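Long-range contacts in beta-lactamase (Nostoc sp., PDB 6NHS), which probably hydrolyses the amide bond of beta-lactam antibiotics as a class D serine beta-lactamase of the penicillin-binding-protein transpeptidase family: residues Y40-K45 / V227-T232; V199-T204 / Y220-N225. All coordinates share one frame; numbering follows the deposited sequence.

Contact 1: Y40-K45 / V227-T232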
loop_
_atom_site.group_PDB
_atom_site.type_symbol
_atom_site.label_atom_id
_atom_site.label_comp_id
_atom_site.label_asym_id
_atom_site.label_seq_id
_atom_site.Cartn_x
_atom_site.Cartn_y
_atom_site.Cartn_z
ATOM N N TYR A 40 -14.253 -1.054 -3.805
ATOM C CA TYR A 40 -15.131 0.106 -3.914
ATOM C C TYR A 40 -15.249 0.518 -5.375
ATOM O O TYR A 40 -14.249 0.887 -6.006
ATOM C CB TYR A 40 -14.620 1.273 -3.067
ATOM C CG TYR A 40 -15.487 2.505 -3.171
ATOM C CD1 TYR A 40 -16.792 2.494 -2.701
ATOM C CD2 TYR A 40 -15.003 3.679 -3.737
ATOM C CE1 TYR A 40 -17.598 3.610 -2.796
ATOM C CE2 TYR A 40 -15.801 4.805 -3.835
ATOM C CZ TYR A 40 -17.099 4.761 -3.359
ATOM O OH TYR A 40 -17.908 5.871 -3.442
ATOM N N ASP A 41 -16.473 0.461 -5.896
ATOM C CA ASP A 41 -16.804 0.869 -7.260
ATOM C C ASP A 41 -17.039 2.376 -7.251
ATOM O O ASP A 41 -18.028 2.853 -6.682
ATOM C CB ASP A 41 -18.038 0.092 -7.726
ATOM C CG ASP A 41 -18.523 0.474 -9.122
ATOM O OD1 ASP A 41 -18.299 1.606 -9.600
ATOM O OD2 ASP A 41 -19.179 -0.386 -9.742
ATOM N N ARG A 42 -16.137 3.130 -7.887
ATOM C CA ARG A 42 -16.204 4.587 -7.791
ATOM C C ARG A 42 -17.445 5.142 -8.476
ATOM O O ARG A 42 -18.174 5.953 -7.893
ATOM C CB ARG A 42 -14.954 5.227 -8.387
ATOM C CG ARG A 42 -14.955 6.738 -8.213
ATOM C CD ARG A 42 -14.010 7.419 -9.177
ATOM N NE ARG A 42 -14.452 7.286 -10.560
ATOM C CZ ARG A 42 -13.744 7.697 -11.606
ATOM N NH1 ARG A 42 -14.215 7.535 -12.838
ATOM N NH2 ARG A 42 -12.560 8.266 -11.418
ATOM N N ASN A 43 -17.693 4.724 -9.724
ATOM C CA ASN A 43 -18.796 5.287 -10.497
ATOM C C ASN A 43 -20.141 5.011 -9.838
ATOM O O ASN A 43 -21.045 5.856 -9.873
ATOM C CB ASN A 43 -18.783 4.727 -11.921
ATOM C CG ASN A 43 -17.642 5.285 -12.767
ATOM O OD1 ASN A 43 -16.817 6.062 -12.289
ATOM N ND2 ASN A 43 -17.588 4.876 -14.028
ATOM N N ASN A 44 -20.304 3.829 -9.248
ATOM C CA ASN A 44 -21.572 3.436 -8.650
ATOM C C ASN A 44 -21.614 3.637 -7.139
ATOM O O ASN A 44 -22.664 3.400 -6.529
ATOM C CB ASN A 44 -21.875 1.976 -8.990
ATOM C CG ASN A 44 -22.030 1.759 -10.479
ATOM O OD1 ASN A 44 -22.762 2.488 -11.144
ATOM N ND2 ASN A 44 -21.317 0.775 -11.019
ATOM N N LYS A 45 -20.509 4.071 -6.531
ATOM C CA LYS A 45 -20.420 4.298 -5.087
ATOM C C LYS A 45 -20.918 3.083 -4.305
ATOM O O LYS A 45 -21.725 3.194 -3.378
ATOM C CB LYS A 45 -21.180 5.567 -4.692
ATOM C CG LYS A 45 -20.710 6.798 -5.449
ATOM C CD LYS A 45 -21.226 8.096 -4.858
ATOM C CE LYS A 45 -20.323 9.247 -5.297
ATOM N NZ LYS A 45 -20.823 10.577 -4.868
ATOM N N VAL A 227 -13.185 3.059 -11.829
ATOM C CA VAL A 227 -12.058 2.798 -10.942
ATOM C C VAL A 227 -12.558 1.929 -9.800
ATOM O O VAL A 227 -13.551 2.270 -9.146
ATOM C CB VAL A 227 -11.430 4.095 -10.395
ATOM C CG1 VAL A 227 -10.275 3.771 -9.449
ATOM C CG2 VAL A 227 -10.963 4.988 -11.537
ATOM N N TYR A 228 -11.882 0.812 -9.566
ATOM C CA TYR A 228 -12.227 -0.108 -8.490
ATOM C C TYR A 228 -11.084 -0.101 -7.481
ATOM O O TYR A 228 -10.019 -0.675 -7.732
ATOM C CB TYR A 228 -12.487 -1.509 -9.039
ATOM C CG TYR A 228 -13.520 -1.520 -10.141
ATOM C CD1 TYR A 228 -13.149 -1.363 -11.473
ATOM C CD2 TYR A 228 -14.869 -1.661 -9.850
ATOM C CE1 TYR A 228 -14.097 -1.365 -12.483
ATOM C CE2 TYR A 228 -15.825 -1.663 -10.853
ATOM C CZ TYR A 228 -15.431 -1.516 -12.168
ATOM O OH TYR A 228 -16.374 -1.511 -13.168
ATOM N N PHE A 229 -11.301 0.572 -6.357
ATOM C CA PHE A 229 -10.338 0.571 -5.265
ATOM C C PHE A 229 -10.463 -0.728 -4.483
ATOM O O PHE A 229 -11.569 -1.237 -4.284
ATOM C CB PHE A 229 -10.574 1.775 -4.346
ATOM C CG PHE A 229 -10.473 3.098 -5.056
ATOM C CD1 PHE A 229 -9.250 3.754 -5.160
ATOM C CD2 PHE A 229 -11.593 3.683 -5.634
ATOM C CE1 PHE A 229 -9.143 4.975 -5.826
ATOM C CE2 PHE A 229 -11.500 4.903 -6.300
ATOM C CZ PHE A 229 -10.267 5.548 -6.403
ATOM N N PHE A 230 -9.328 -1.274 -4.048
ATOM C CA PHE A 230 -9.343 -2.539 -3.327
ATOM C C PHE A 230 -8.341 -2.520 -2.181
ATOM O O PHE A 230 -7.320 -1.828 -2.224
ATOM C CB PHE A 230 -9.050 -3.732 -4.251
ATOM C CG PHE A 230 -7.697 -3.675 -4.915
ATOM C CD1 PHE A 230 -6.569 -4.160 -4.271
ATOM C CD2 PHE A 230 -7.559 -3.152 -6.192
ATOM C CE1 PHE A 230 -5.322 -4.110 -4.881
ATOM C CE2 PHE A 230 -6.306 -3.102 -6.811
ATOM C CZ PHE A 230 -5.194 -3.581 -6.152
ATOM N N ALA A 231 -8.652 -3.307 -1.152
ATOM C CA ALA A 231 -7.756 -3.550 -0.029
ATOM C C ALA A 231 -7.944 -4.994 0.400
ATOM O O ALA A 231 -9.045 -5.387 0.808
ATOM C CB ALA A 231 -8.033 -2.597 1.142
ATOM N N THR A 232 -6.875 -5.778 0.291
ATOM C CA THR A 232 -6.855 -7.173 0.699
ATOM C C THR A 232 -5.978 -7.316 1.936
ATOM O O THR A 232 -4.891 -6.733 2.012
ATOM C CB THR A 232 -6.332 -8.067 -0.436
ATOM O OG1 THR A 232 -7.263 -8.051 -1.526
ATOM C CG2 THR A 232 -6.156 -9.497 0.041
#

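Contact 2: V199-T204 / Y220-N225. With EDO (1,2-ethanediol), chain E.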
loop_
_atom_site.group_PDB
_atom_site.type_symbol
_atom_site.label_atom_id
_atom_site.label_comp_id
_atom_site.label_asym_id
_atom_site.label_seq_id
_atom_site.Cartn_x
_atom_site.Cartn_y
_atom_site.Cartn_z
ATOM N N VAL A 199 -5.577 -1.036 -16.232
ATOM C CA VAL A 199 -4.354 -0.665 -15.529
ATOM C C VAL A 199 -4.549 -1.013 -14.058
ATOM O O VAL A 199 -5.439 -0.460 -13.395
ATOM C CB VAL A 199 -4.014 0.824 -15.698
ATOM C CG1 VAL A 199 -2.723 1.164 -14.939
ATOM C CG2 VAL A 199 -3.890 1.186 -17.168
ATOM N N LEU A 200 -3.738 -1.936 -13.554
ATOM C CA LEU A 200 -3.798 -2.346 -12.156
ATOM C C LEU A 200 -2.640 -1.701 -11.405
ATOM O O LEU A 200 -1.473 -1.939 -11.736
ATOM C CB LEU A 200 -3.744 -3.869 -12.033
ATOM C CG LEU A 200 -3.731 -4.484 -10.633
ATOM C CD1 LEU A 200 -4.990 -4.096 -9.878
ATOM C CD2 LEU A 200 -3.595 -6.008 -10.711
ATOM N N ARG A 201 -2.965 -0.877 -10.413
ATOM C CA ARG A 201 -1.986 -0.224 -9.555
ATOM C C ARG A 201 -2.135 -0.754 -8.138
ATOM O O ARG A 201 -3.254 -1.016 -7.681
ATOM C CB ARG A 201 -2.167 1.297 -9.559
ATOM C CG ARG A 201 -1.933 1.961 -10.912
ATOM C CD ARG A 201 -2.094 3.473 -10.806
ATOM N NE ARG A 201 -1.672 4.184 -12.016
ATOM C CZ ARG A 201 -2.438 4.342 -13.087
ATOM N NH1 ARG A 201 -3.659 3.825 -13.105
ATOM N NH2 ARG A 201 -1.993 5.014 -14.138
ATOM N N GLY A 202 -1.017 -0.908 -7.434
ATOM C CA GLY A 202 -1.109 -1.325 -6.051
ATOM C C GLY A 202 0.249 -1.581 -5.430
ATOM O O GLY A 202 1.297 -1.365 -6.047
ATOM N N LYS A 203 0.198 -2.062 -4.189
ATOM C CA LYS A 203 1.390 -2.314 -3.391
ATOM C C LYS A 203 1.089 -3.423 -2.399
ATOM O O LYS A 203 0.065 -3.378 -1.708
ATOM C CB LYS A 203 1.837 -1.051 -2.637
ATOM C CG LYS A 203 3.101 -1.239 -1.823
ATOM C CD LYS A 203 4.305 -1.444 -2.740
ATOM C CE LYS A 203 5.508 -1.961 -1.974
ATOM N NZ LYS A 203 5.429 -3.421 -1.715
ATOM N N THR A 204 1.983 -4.401 -2.321
ATOM C CA THR A 204 1.868 -5.447 -1.321
ATOM C C THR A 204 2.462 -4.989 0.010
ATOM O O THR A 204 3.218 -4.013 0.091
ATOM C CB THR A 204 2.587 -6.716 -1.777
ATOM O OG1 THR A 204 3.961 -6.413 -2.010
ATOM C CG2 THR A 204 1.972 -7.267 -3.059
ATOM N N TYR A 220 -5.749 0.171 -6.783
ATOM C CA TYR A 220 -6.976 0.373 -7.535
ATOM C C TYR A 220 -6.788 -0.056 -8.982
ATOM O O TYR A 220 -5.682 -0.020 -9.532
ATOM C CB TYR A 220 -7.469 1.826 -7.460
ATOM C CG TYR A 220 -6.529 2.889 -8.000
ATOM C CD1 TYR A 220 -6.561 3.257 -9.340
ATOM C CD2 TYR A 220 -5.637 3.551 -7.161
ATOM C CE1 TYR A 220 -5.723 4.244 -9.834
ATOM C CE2 TYR A 220 -4.795 4.541 -7.646
ATOM C CZ TYR A 220 -4.844 4.882 -8.981
ATOM O OH TYR A 220 -4.016 5.864 -9.479
ATOM N N LEU A 221 -7.898 -0.458 -9.583
ATOM C CA LEU A 221 -7.949 -0.959 -10.943
ATOM C C LEU A 221 -8.727 0.027 -11.797
ATOM O O LEU A 221 -9.847 0.409 -11.442
ATOM C CB LEU A 221 -8.615 -2.335 -10.974
ATOM C CG LEU A 221 -8.943 -2.932 -12.337
ATOM C CD1 LEU A 221 -7.652 -3.322 -13.073
ATOM C CD2 LEU A 221 -9.882 -4.123 -12.159
ATOM N N GLU A 222 -8.131 0.446 -12.911
ATOM C CA GLU A 222 -8.819 1.257 -13.906
ATOM C C GLU A 222 -9.254 0.356 -15.053
ATOM O O GLU A 222 -8.410 -0.227 -15.745
ATOM C CB GLU A 222 -7.928 2.390 -14.412
ATOM C CG GLU A 222 -7.655 3.469 -13.369
ATOM C CD GLU A 222 -6.595 4.455 -13.829
ATOM O OE1 GLU A 222 -5.757 4.071 -14.668
ATOM O OE2 GLU A 222 -6.602 5.610 -13.354
ATOM N N GLN A 223 -10.567 0.245 -15.250
ATOM C CA GLN A 223 -11.118 -0.612 -16.290
ATOM C C GLN A 223 -12.539 -0.160 -16.586
ATOM O O GLN A 223 -13.256 0.272 -15.678
ATOM C CB GLN A 223 -11.097 -2.086 -15.865
ATOM C CG GLN A 223 -11.487 -3.069 -16.965
ATOM C CD GLN A 223 -11.122 -4.503 -16.622
ATOM O OE1 GLN A 223 -10.703 -4.802 -15.505
ATOM N NE2 GLN A 223 -11.256 -5.392 -17.593
ATOM N N ASN A 224 -12.927 -0.242 -17.863
ATOM C CA ASN A 224 -14.295 0.051 -18.300
ATOM C C ASN A 224 -14.740 1.448 -17.869
ATOM O O ASN A 224 -15.873 1.644 -17.420
ATOM C CB ASN A 224 -15.272 -1.012 -17.788
ATOM C CG ASN A 224 -14.901 -2.412 -18.240
ATOM O OD1 ASN A 224 -14.334 -2.601 -19.317
ATOM N ND2 ASN A 224 -15.224 -3.405 -17.417
ATOM N N ASN A 225 -13.839 2.428 -17.999
ATOM C CA ASN A 225 -14.112 3.822 -17.635
ATOM C C ASN A 225 -14.559 3.959 -16.179
ATOM O O ASN A 225 -15.301 4.879 -15.828
ATOM C CB ASN A 225 -15.146 4.456 -18.572
ATOM C CG ASN A 225 -14.548 4.871 -19.901
ATOM O OD1 ASN A 225 -13.393 5.290 -19.970
ATOM N ND2 ASN A 225 -15.330 4.754 -20.963
HETATM C C1 EDO E . 6.326 -7.121 1.109
HETATM O O1 EDO E . 5.461 -6.582 0.107
HETATM C C2 EDO E . 6.503 -8.611 0.846
HETATM O O2 EDO E . 6.463 -8.852 -0.564
HETATM O O HOH W 1 -5.009 1.751 -11.723
#

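Contact 1: Y40-K45 / V227-T232
Tyr40 and Phe229 form an antiparallel hydrogen-bonded pair in the antiparallel beta sheet of the penicillin-recognising fold, where the end of strand 35-41 lies beside strand 226-236. Tyr40 N donates to Phe229 O at 2.7 Å, and Phe229 N returns a bond to Tyr40 O at 3.0 Å. Past the last strand residue the pairing is extended by Arg42 N, which meets Val227 O at 3.0 Å, almost in line with the carbonyl (C=O...N angle 173°). The Tyr40 and Phe229 rings run side by side, and Phe229 CD2 comes in at the edge of the Tyr40 ring, 3.9 Å from Tyr40 CD2. Arg42 swings its CG anti to the backbone N (chi1 -176°) and bends at chi3, which lays one guanidinium face over Val227 CG2, 3.6 Å from NH2. The group is held from its edge by Asn43 OD1, which accepts from both NE and NH1. On the sheet face opposite the two rings, Asp41 lies alongside Tyr228, its OD2 3.8 Å from ring atom CE2. The Asp41 carboxylate also ties down the turn that follows: OD1 takes the backbone N of Asn44 at 3.0 Å in an Asx motif, and OD2 takes Asn44 ND2. Helix 161-172 packs on the ring side, Ile165 against Tyr40 and Phe229, His172 against Arg42 and Val227, while strand 213-223 pairs with the far edge of strand 226-236.

Contact 2: V199-T204 / Y220-N225
Arg201 and Glu222 form a salt bridge across the antiparallel hairpin of strands 198-207 and 213-223, with NH1 only 2.6 Å from OE1. The carboxylate oxygen lies in the guanidinium plane, at its edge, yet the nitrogen comes to OE1 from above the carboxylate, the two planes being 79° apart. Val199, on the same face of the sheet, puts CG1 against one side of the guanidinium. Tyr220 crosses the arginine chain, its OH 3.3 Å from Arg201 CD; the ring rises from chi1 60°, between backbone N and carbonyl carbon. On the other face, Leu200 CB meets Leu221 CD1 at 4.1 Å. Beneath these side chains the backbone is fully laddered, Val199 with Glu222 and Arg201 with Tyr220 each exchanging two hydrogen bonds.

Further out, Arg201 NE is bonded to Gln187 O, so the guanidinium is held from a second direction, and the Tyr220 ring packs edge-to-face on His172. Leu221 rests on Leu253 of helix 239-255. Farther along strand 198-207, beyond the paired residues, Lys203 probably belongs to the K(T/S)G-type motif of this family: its NZ bonds to Ser111 OG and its side chain touches Ser63. Thr204 OG1 donates to O1 of a bound ethanediol, also held by Arg245. Back at the salt bridge, one water donates to Val199 O and Tyr220 O and accepts from Arg201 NH1, 2.8 Å away.

Overall arrangement
Contact 1 and contact 2 belong to one sheet, their centres about 10 Å apart, and are joined because strand 226-236 follows strand 213-223 in the chain and pairs with it. Tyr228 N lies 2.8 Å from Leu221 O, a probable hydrogen bond, and Asn43 ND2 lies 2.9 Å from Asn225 O, another probable one, linking the two turns. The Phe230 ring, on segment 227-232, reaches contact 2, its CE2 3.5 Å from Leu200 CD1. One helix residue, His172, is shared by both contacts. Contact 2, unlike contact 1, carries a residue of the probable active site, Lys203.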